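Local coordinates for protein dTDP-4-dehydrorhamnose Reductase (Yersinia enterocolitica, PDB 5U9C) that probably catalyses the NADPH-dependent reduction of dTDP-4-dehydro-beta-L-rhamnose, the step that yields dTDP-L-rhamnose for carbohydrate biosynthesis, at residues I33-R37 / N38-L42; E46-F49 / S50-A54; C230-G233 / D234-F238. All blocks are in the same frame, centred on the assembly; numbering follows the deposited sequence.

Interaction 1: I33-R37 / N38-L42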
ATOM      1  N   ILE D  33     -10.611  46.083   2.149  1.00 39.24           N
ATOM      2  CA  ILE D  33     -11.392  45.774   3.353  1.00 41.42           C
ATOM      3  C   ILE D  33     -10.682  44.603   4.030  1.00 41.32           C
ATOM      4  O   ILE D  33     -10.612  43.484   3.484  1.00 37.74           O
ATOM      5  CB  ILE D  33     -12.848  45.349   3.004  1.00 41.72           C
ATOM      6  CG1 ILE D  33     -13.530  46.400   2.137  1.00 43.06           C
ATOM      7  CG2 ILE D  33     -13.670  45.093   4.273  1.00 42.88           C
ATOM      8  CD1 ILE D  33     -13.608  47.764   2.772  1.00 46.11           C
ATOM      9  N   VAL D  34     -10.134  44.867   5.204  1.00 43.08           N
ATOM     10  CA  VAL D  34      -9.428  43.855   5.980  1.00 43.35           C
ATOM     11  C   VAL D  34     -10.413  43.356   7.029  1.00 42.23           C
ATOM     12  O   VAL D  34     -10.754  44.087   7.950  1.00 43.28           O
ATOM     13  CB  VAL D  34      -8.167  44.433   6.659  1.00 46.35           C
ATOM     14  CG1 VAL D  34      -7.443  43.349   7.463  1.00 47.36           C
ATOM     15  CG2 VAL D  34      -7.235  45.042   5.617  1.00 46.91           C
ATOM     16  N   THR D  35     -10.866  42.112   6.887  1.00 39.49           N
ATOM     17  CA  THR D  35     -11.828  41.562   7.825  1.00 40.52           C
ATOM     18  C   THR D  35     -11.194  41.389   9.212  1.00 42.90           C
ATOM     19  O   THR D  35      -9.985  41.182   9.342  1.00 41.55           O
ATOM     20  CB  THR D  35     -12.420  40.215   7.336  1.00 39.34           C
ATOM     21  OG1 THR D  35     -11.423  39.193   7.379  1.00 36.93           O
ATOM     22  CG2 THR D  35     -12.960  40.343   5.926  1.00 38.46           C
ATOM     23  N   GLU D  36     -12.026  41.539  10.234  1.00 47.48           N
ATOM     24  CA  GLU D  36     -11.638  41.396  11.641  1.00 52.54           C
ATOM     25  C   GLU D  36     -12.656  40.461  12.285  1.00 53.19           C
ATOM     26  O   GLU D  36     -13.653  40.103  11.644  1.00 46.56           O
ATOM     27  CB  GLU D  36     -11.664  42.747  12.343  1.00 59.01           C
ATOM     28  CG  GLU D  36     -10.615  43.731  11.879  1.00 65.84           C
ATOM     29  CD  GLU D  36     -10.747  45.079  12.568  1.00 76.21           C
ATOM     30  OE1 GLU D  36     -11.820  45.359  13.162  1.00 83.72           O
ATOM     31  OE2 GLU D  36      -9.781  45.869  12.504  1.00 83.41           O
ATOM     32  N   ARG D  37     -12.416  40.102  13.547  0.60 57.06           N
ATOM     33  CA  ARG D  37     -13.291  39.188  14.294  0.60 60.92           C
ATOM     34  C   ARG D  37     -14.741  39.698  14.336  0.60 60.02           C
ATOM     35  O   ARG D  37     -15.688  38.912  14.242  0.60 61.86           O
ATOM     36  CB  ARG D  37     -12.757  38.994  15.728  0.60 66.96           C
ATOM     37  CG  ARG D  37     -13.392  37.846  16.513  0.60 72.09           C
ATOM     38  CD  ARG D  37     -12.939  36.472  16.020  0.60 74.42           C
ATOM     39  NE  ARG D  37     -11.514  36.226  16.261  0.60 77.17           N
ATOM     40  CZ  ARG D  37     -10.841  35.144  15.860  0.60 78.18           C
ATOM     41  NH1 ARG D  37     -11.444  34.174  15.168  0.60 79.63           N
ATOM     42  NH2 ARG D  37      -9.546  35.034  16.140  0.60 78.14           N
ATOM     43  N   ASN D  38     -14.899  41.013  14.449  1.00 57.78           N
ATOM     44  CA  ASN D  38     -16.232  41.640  14.507  1.00 59.26           C
ATOM     45  C   ASN D  38     -16.997  41.644  13.160  1.00 55.61           C
ATOM     46  O   ASN D  38     -18.163  42.020  13.138  1.00 59.19           O
ATOM     47  CB  ASN D  38     -16.154  43.069  15.071  1.00 62.68           C
ATOM     48  CG  ASN D  38     -15.337  44.014  14.198  1.00 65.66           C
ATOM     49  OD1 ASN D  38     -14.503  43.584  13.393  1.00 65.87           O
ATOM     50  ND2 ASN D  38     -15.563  45.315  14.371  1.00 69.70           N
ATOM     51  N   THR D  39     -16.347  41.266  12.051  1.00 48.25           N
ATOM     52  CA  THR D  39     -17.034  41.216  10.749  1.00 44.69           C
ATOM     53  C   THR D  39     -17.021  39.803  10.116  1.00 42.40           C
ATOM     54  O   THR D  39     -17.995  39.407   9.486  1.00 43.84           O
ATOM     55  CB  THR D  39     -16.461  42.241   9.740  1.00 43.39           C
ATOM     56  OG1 THR D  39     -15.051  42.038   9.572  1.00 40.97           O
ATOM     57  CG2 THR D  39     -16.726  43.679  10.198  1.00 45.13           C
ATOM     58  N   LEU D  40     -15.929  39.054  10.281  1.00 39.92           N
ATOM     59  CA  LEU D  40     -15.814  37.715   9.703  1.00 37.90           C
ATOM     60  C   LEU D  40     -14.983  36.856  10.647  1.00 38.36           C
ATOM     61  O   LEU D  40     -13.862  37.215  11.017  1.00 37.65           O
ATOM     62  CB  LEU D  40     -15.211  37.783   8.298  1.00 36.31           C
ATOM     63  CG  LEU D  40     -15.230  36.490   7.470  1.00 36.02           C
ATOM     64  CD1 LEU D  40     -15.124  36.773   5.981  1.00 35.01           C
ATOM     65  CD2 LEU D  40     -14.161  35.509   7.925  1.00 36.24           C
ATOM     66  N   ASN D  41     -15.579  35.754  11.078  1.00 36.94           N
ATOM     67  CA  ASN D  41     -14.969  34.819  12.008  1.00 39.21           C
ATOM     68  C   ASN D  41     -15.160  33.420  11.396  1.00 36.26           C
ATOM     69  O   ASN D  41     -16.289  33.018  11.087  1.00 35.12           O
ATOM     70  CB  ASN D  41     -15.674  34.976  13.362  1.00 43.35           C
ATOM     71  CG  ASN D  41     -15.124  34.074  14.455  1.00 50.33           C
ATOM     72  OD1 ASN D  41     -14.436  33.070  14.193  1.00 52.75           O
ATOM     73  ND2 ASN D  41     -15.458  34.413  15.714  1.00 51.87           N
ATOM     74  N   LEU D  42     -14.055  32.704  11.182  1.00 34.93           N
ATOM     75  CA  LEU D  42     -14.106  31.356  10.598  1.00 32.78           C
ATOM     76  C   LEU D  42     -14.947  30.401  11.432  1.00 33.02           C
ATOM     77  O   LEU D  42     -15.490  29.448  10.885  1.00 31.62           O
ATOM     78  CB  LEU D  42     -12.711  30.769  10.407  1.00 32.92           C
ATOM     79  CG  LEU D  42     -11.770  31.528   9.467  1.00 32.48           C
ATOM     80  CD1 LEU D  42     -10.451  30.782   9.375  1.00 33.82           C
ATOM     81  CD2 LEU D  42     -12.350  31.717   8.094  1.00 30.88           C
TER
HETATM   82  O   HOH W   1     -11.503  38.171  10.037  1.00 42.00           O
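E36 and T39 grip each other in both directions across a tight turn. E36 N gives T39 OG1 a nearly straight hydrogen bond (174°, 3.1 Å). T39's first torsion, 56°, sets the hydroxyl between its own backbone N and carbonyl carbon, turned back to meet that donor. In return, E36 O takes two amides: T39 N at 3.0 Å, above the carbonyl plane, and L40 N at 2.9 Å, almost in line with the C=O bond. One carbonyl thus closes a type I beta-turn and the wider alpha-turn around it.

A water adds a second polar link, bridging T35 OG1 (2.8 Å) and L40 O, to which it donates; T35 OG1 also hydrogen-bonds to I10 O of the neighbouring strand. The N41 amide comes to the edge of the R37 guanidinium, the planes turned 66° apart, with R37 CD 3.3 Å from N41 ND2. R37 is modelled in two conformers; in one, R37 NH1 makes a weak bond to N41 OD1 at 3.3 Å, an oxygen with its stronger partner in S43 OG.

The apolar part is T35 against L40, whose CB atoms lie 3.8 Å apart, with L40 packing on towards I48.

This is the turn that leaves strand 31-34, outermost of the Rossmann-type parallel sheet within this chain, a region that in related short-chain reductases commonly borders the adenosine part of the dinucleotide.

Interaction 2: E46-F49 / S50-A54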
ATOM      1  N   GLU D  46     -21.778  30.672   9.258  1.00 36.18           N
ATOM      2  CA  GLU D  46     -23.144  31.048   8.882  1.00 38.86           C
ATOM      3  C   GLU D  46     -23.399  32.543   8.647  1.00 39.58           C
ATOM      4  O   GLU D  46     -24.444  32.904   8.105  1.00 41.45           O
ATOM      5  CB  GLU D  46     -24.157  30.535   9.908  1.00 42.32           C
ATOM      6  CG  GLU D  46     -24.006  31.097  11.329  1.00 45.94           C
ATOM      7  CD  GLU D  46     -23.032  30.326  12.225  1.00 47.54           C
ATOM      8  OE1 GLU D  46     -23.289  30.314  13.449  1.00 50.71           O
ATOM      9  OE2 GLU D  46     -22.050  29.708  11.729  1.00 44.69           O
ATOM     10  N   ALA D  47     -22.472  33.408   9.068  1.00 38.31           N
ATOM     11  CA  ALA D  47     -22.618  34.852   8.887  1.00 36.89           C
ATOM     12  C   ALA D  47     -21.768  35.363   7.731  1.00 34.94           C
ATOM     13  O   ALA D  47     -21.861  36.531   7.356  1.00 35.37           O
ATOM     14  CB  ALA D  47     -22.240  35.587  10.172  1.00 38.05           C
ATOM     15  N   ILE D  48     -20.965  34.493   7.145  1.00 31.88           N
ATOM     16  CA  ILE D  48     -20.066  34.915   6.082  1.00 30.60           C
ATOM     17  C   ILE D  48     -20.740  35.353   4.772  1.00 29.98           C
ATOM     18  O   ILE D  48     -20.396  36.402   4.240  1.00 29.47           O
ATOM     19  CB  ILE D  48     -19.014  33.829   5.817  1.00 29.91           C
ATOM     20  CG1 ILE D  48     -18.124  33.692   7.062  1.00 31.30           C
ATOM     21  CG2 ILE D  48     -18.176  34.151   4.584  1.00 28.30           C
ATOM     22  CD1 ILE D  48     -17.067  32.612   6.954  1.00 31.02           C
ATOM     23  N   PHE D  49     -21.671  34.554   4.255  1.00 30.88           N
ATOM     24  CA  PHE D  49     -22.317  34.850   2.977  1.00 31.82           C
ATOM     25  C   PHE D  49     -22.977  36.237   2.936  1.00 32.70           C
ATOM     26  O   PHE D  49     -22.726  37.019   2.004  1.00 32.62           O
ATOM     27  CB  PHE D  49     -23.317  33.754   2.604  1.00 33.09           C
ATOM     28  CG  PHE D  49     -23.930  33.926   1.244  1.00 34.83           C
ATOM     29  CD1 PHE D  49     -25.108  34.664   1.081  1.00 36.78           C
ATOM     30  CD2 PHE D  49     -23.343  33.344   0.124  1.00 34.36           C
ATOM     31  CE1 PHE D  49     -25.670  34.820  -0.177  1.00 37.60           C
ATOM     32  CE2 PHE D  49     -23.912  33.483  -1.128  1.00 35.40           C
ATOM     33  CZ  PHE D  49     -25.063  34.233  -1.285  1.00 37.10           C
ATOM     34  N   SER D  50     -23.795  36.551   3.938  0.60 33.88           N
ATOM     35  CA  SER D  50     -24.465  37.856   3.975  0.60 35.31           C
ATOM     36  C   SER D  50     -23.469  38.994   4.031  0.60 34.59           C
ATOM     37  O   SER D  50     -23.621  39.983   3.320  0.60 34.01           O
ATOM     38  CB  SER D  50     -25.417  37.969   5.156  0.60 37.50           C
ATOM     39  OG  SER D  50     -26.492  37.086   4.990  0.60 40.12           O
ATOM     40  N   TYR D  51     -22.441  38.842   4.862  1.00 34.11           N
ATOM     41  CA  TYR D  51     -21.410  39.886   5.002  1.00 33.95           C
ATOM     42  C   TYR D  51     -20.664  40.133   3.698  1.00 31.78           C
ATOM     43  O   TYR D  51     -20.636  41.255   3.209  1.00 31.34           O
ATOM     44  CB  TYR D  51     -20.413  39.576   6.140  1.00 34.75           C
ATOM     45  CG  TYR D  51     -19.231  40.502   6.132  1.00 35.04           C
ATOM     46  CD1 TYR D  51     -19.368  41.854   6.456  1.00 37.51           C
ATOM     47  CD2 TYR D  51     -17.979  40.036   5.766  1.00 34.97           C
ATOM     48  CE1 TYR D  51     -18.269  42.724   6.413  1.00 38.28           C
ATOM     49  CE2 TYR D  51     -16.889  40.878   5.710  1.00 35.74           C
ATOM     50  CZ  TYR D  51     -17.027  42.210   6.033  1.00 37.65           C
ATOM     51  OH  TYR D  51     -15.911  42.997   5.969  1.00 40.06           O
ATOM     52  N   ILE D  52     -20.096  39.092   3.115  1.00 29.85           N
ATOM     53  CA  ILE D  52     -19.340  39.284   1.879  1.00 29.51           C
ATOM     54  C   ILE D  52     -20.185  39.790   0.697  1.00 30.35           C
ATOM     55  O   ILE D  52     -19.752  40.705  -0.017  1.00 29.10           O
ATOM     56  CB  ILE D  52     -18.548  38.028   1.500  1.00 28.75           C
ATOM     57  CG1 ILE D  52     -17.526  37.740   2.611  1.00 28.08           C
ATOM     58  CG2 ILE D  52     -17.873  38.201   0.138  1.00 28.28           C
ATOM     59  CD1 ILE D  52     -16.650  36.537   2.333  1.00 27.10           C
ATOM     60  N   THR D  53     -21.383  39.239   0.502  1.00 30.95           N
ATOM     61  CA  THR D  53     -22.207  39.648  -0.631  1.00 31.00           C
ATOM     62  C   THR D  53     -22.623  41.108  -0.529  1.00 33.44           C
ATOM     63  O   THR D  53     -22.664  41.790  -1.544  1.00 33.76           O
ATOM     64  CB  THR D  53     -23.430  38.731  -0.873  1.00 31.89           C
ATOM     65  OG1 THR D  53     -24.209  38.619   0.322  1.00 31.70           O
ATOM     66  CG2 THR D  53     -22.969  37.349  -1.285  1.00 31.63           C
ATOM     67  N   ALA D  54     -22.908  41.588   0.690  1.00 34.56           N
ATOM     68  CA  ALA D  54     -23.262  43.006   0.889  1.00 35.55           C
ATOM     69  C   ALA D  54     -22.073  43.931   0.593  1.00 34.51           C
ATOM     70  O   ALA D  54     -22.284  45.073   0.169  1.00 34.66           O
ATOM     71  CB  ALA D  54     -23.814  43.268   2.295  1.00 36.87           C
TER
HETATM   72  O   HOH W   2     -24.619  34.562   5.803  1.00 39.95           O
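F49 presents one face of its ring to the methyl of T53 one helical turn later. T53 CG2 sits over the middle of the ring, 3.8 Å from the F49 centroid and 14° off the normal, a CH-pi contact. The first torsion of F49 (-175°) lays the ring beside its own carbonyl carbon, where it leans along the helix over T53. The hydroxyl branch of T53 turns inward instead: T53 OG1 donates to F49 O at 2.8 Å, while T53 N reaches the same oxygen at 3.0 Å from the other face of the carbonyl plane. Two donors from a single residue therefore hold F49 O, and the side-chain bond probably helps to fix the rotation that keeps the methyl over the ring.

I48 and I52 run side by side and point the same way, with I48 CG2 3.6 Å from I52 CD1. Between the same two residues the backbone bond from I52 N to I48 O is nearly straight (178°), whereas Y51 N to A47 O is weak at 3.4 Å. A water links E46 O to S50 N.

In the fold, I48, F49, I52 and T53 lean on helix 76-97, through I90, Q89, A93 and F96 respectively, while Y51 reaches T35 and T39 in the loop after strand 31-34.

Interaction 3: C230-G233 / D234-F238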
ATOM      1  N   CYS D 230      20.937  24.192   9.233  1.00 27.71           N
ATOM      2  CA  CYS D 230      22.367  24.275   8.870  1.00 29.80           C
ATOM      3  C   CYS D 230      22.672  25.514   8.028  1.00 28.84           C
ATOM      4  O   CYS D 230      23.689  26.184   8.241  1.00 30.43           O
ATOM      5  CB  CYS D 230      22.821  23.016   8.127  1.00 31.15           C
ATOM      6  SG  CYS D 230      22.889  21.531   9.164  1.00 34.83           S
ATOM      7  N   ALA D 231      21.792  25.820   7.081  1.00 27.61           N
ATOM      8  CA  ALA D 231      21.973  26.992   6.211  1.00 28.52           C
ATOM      9  C   ALA D 231      21.877  28.296   7.039  1.00 28.32           C
ATOM     10  O   ALA D 231      22.697  29.191   6.878  1.00 28.77           O
ATOM     11  CB  ALA D 231      20.961  26.980   5.068  1.00 28.48           C
ATOM     12  N   ILE D 232      20.895  28.383   7.934  1.00 27.68           N
ATOM     13  CA  ILE D 232      20.745  29.556   8.832  1.00 28.34           C
ATOM     14  C   ILE D 232      22.018  29.689   9.691  1.00 29.49           C
ATOM     15  O   ILE D 232      22.587  30.776   9.809  1.00 28.95           O
ATOM     16  CB  ILE D 232      19.491  29.431   9.725  1.00 28.38           C
ATOM     17  CG1 ILE D 232      18.215  29.465   8.868  1.00 27.73           C
ATOM     18  CG2 ILE D 232      19.430  30.563  10.751  1.00 29.06           C
ATOM     19  CD1 ILE D 232      16.986  28.989   9.607  1.00 27.88           C
ATOM     20  N   GLY D 233      22.455  28.565  10.263  1.00 29.58           N
ATOM     21  CA  GLY D 233      23.669  28.503  11.066  1.00 30.46           C
ATOM     22  C   GLY D 233      24.880  29.069  10.349  1.00 32.34           C
ATOM     23  O   GLY D 233      25.652  29.846  10.948  1.00 32.37           O
ATOM     24  N   ASP D 234      25.067  28.683   9.080  1.00 34.20           N
ATOM     25  CA  ASP D 234      26.187  29.209   8.267  1.00 38.16           C
ATOM     26  C   ASP D 234      26.049  30.709   8.054  1.00 37.48           C
ATOM     27  O   ASP D 234      27.028  31.434   8.125  1.00 37.89           O
ATOM     28  CB  ASP D 234      26.257  28.560   6.883  1.00 41.63           C
ATOM     29  CG  ASP D 234      26.674  27.100   6.918  1.00 46.57           C
ATOM     30  OD1 ASP D 234      27.199  26.608   7.946  1.00 49.82           O
ATOM     31  OD2 ASP D 234      26.490  26.443   5.865  1.00 53.24           O
ATOM     32  N   LEU D 235      24.832  31.163   7.775  1.00 36.86           N
ATOM     33  CA  LEU D 235      24.574  32.598   7.542  1.00 37.97           C
ATOM     34  C   LEU D 235      24.822  33.470   8.767  1.00 38.48           C
ATOM     35  O   LEU D 235      25.229  34.598   8.615  1.00 38.70           O
ATOM     36  CB  LEU D 235      23.147  32.824   7.060  1.00 36.93           C
ATOM     37  CG  LEU D 235      22.889  32.302   5.651  1.00 37.57           C
ATOM     38  CD1 LEU D 235      21.405  32.036   5.432  1.00 36.41           C
ATOM     39  CD2 LEU D 235      23.461  33.273   4.634  1.00 39.78           C
ATOM     40  N   LEU D 236      24.568  32.949   9.971  1.00 36.93           N
ATOM     41  CA  LEU D 236      24.757  33.729  11.193  1.00 37.46           C
ATOM     42  C   LEU D 236      26.055  33.406  11.950  1.00 37.80           C
ATOM     43  O   LEU D 236      26.226  33.846  13.073  1.00 37.84           O
ATOM     44  CB  LEU D 236      23.529  33.578  12.099  1.00 38.18           C
ATOM     45  CG  LEU D 236      22.214  34.014  11.438  1.00 39.57           C
ATOM     46  CD1 LEU D 236      21.049  33.855  12.394  1.00 40.77           C
ATOM     47  CD2 LEU D 236      22.311  35.454  10.960  1.00 41.50           C
ATOM     48  N   ASN D 237      26.958  32.657  11.315  0.50 37.74           N
ATOM     49  CA  ASN D 237      28.256  32.278  11.895  0.50 38.97           C
ATOM     50  C   ASN D 237      28.118  31.563  13.250  0.50 39.05           C
ATOM     51  O   ASN D 237      28.929  31.775  14.167  0.50 39.20           O
ATOM     52  CB  ASN D 237      29.173  33.505  12.028  0.50 39.36           C
ATOM     53  CG  ASN D 237      30.618  33.122  12.295  0.50 40.29           C
ATOM     54  OD1 ASN D 237      31.005  31.972  12.088  0.50 40.37           O
ATOM     55  ND2 ASN D 237      31.429  34.088  12.738  0.50 40.32           N
ATOM     56  N   PHE D 238      27.085  30.722  13.356  1.00 37.83           N
ATOM     57  CA  PHE D 238      26.807  29.939  14.569  1.00 38.01           C
ATOM     58  C   PHE D 238      27.939  28.933  14.768  1.00 39.68           C
ATOM     59  O   PHE D 238      28.329  28.248  13.826  1.00 39.87           O
ATOM     60  CB  PHE D 238      25.451  29.226  14.411  1.00 36.42           C
ATOM     61  CG  PHE D 238      25.047  28.388  15.587  1.00 35.70           C
ATOM     62  CD1 PHE D 238      24.883  28.964  16.853  1.00 36.50           C
ATOM     63  CD2 PHE D 238      24.780  27.030  15.435  1.00 35.16           C
ATOM     64  CE1 PHE D 238      24.482  28.193  17.929  1.00 36.15           C
ATOM     65  CE2 PHE D 238      24.366  26.258  16.513  1.00 34.49           C
ATOM     66  CZ  PHE D 238      24.215  26.839  17.759  1.00 35.01           C
TER
HETATM   67  O   HOH W   3      25.794  25.224   9.643  1.00 43.29           O
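The backbone keeps regular i-to-i+4 hydrogen bonds as far as L236 N to I232 O (2.9 Å), then turns through N237, which adopts a left-handed conformation (phi 56°), so that F238 N comes back to G233 O at 2.9 Å.

On the flank of the helix, I232 and L236 lie side by side and point the same way, touching loosely through I232 CG2 and L236 CD1 at 4.0 Å. I232 packs on I172, I173 and I176, and L236 on V287 of helix 279-288.

F238 lays its CB 3.5 Å from G233 O and against G233 CA. Together with the weak bond from N237 N to D234 O, at 3.4 Å, the return of F238 N to G233 O gives the paired bonds of a Schellman motif, which ends helix 225-235. The first torsion of F238, 180°, then carries the ring away from the helix end towards I176 of helix 168-177.

D234 folds back along the helix on the solvent side. A water donates both to D234 OD1, at 2.6 Å, and to C230 O, at 2.7 Å, so that this carbonyl receives the water as well as the D234 amide. L235 curls back in the same way, its CG lying over A231 O, while its side chain reaches A284.

Interactions 1 and 2 follow one another along the chain and touch, their centres 11 Å apart: the strand end and the turn that follows it pack on helix 48-55, through I33 CG2 and Y51 OH, 3.5 Å apart, and through L40 CD1 and I52 CD1 at 4.0 Å. Interaction 3 lies on the other side of the chain's centre, about 39 Å from interaction 1 and 47 Å from interaction 2 between centres. It is the one near the (R)-malate site seen in a crystal structure of this protein, though no malate is bound to this chain; the side chain of I232 comes about 5 Å from that of F168. The side chain of F238 is about 3 Å from a bound citric acid, probably from the crystallisation liquor.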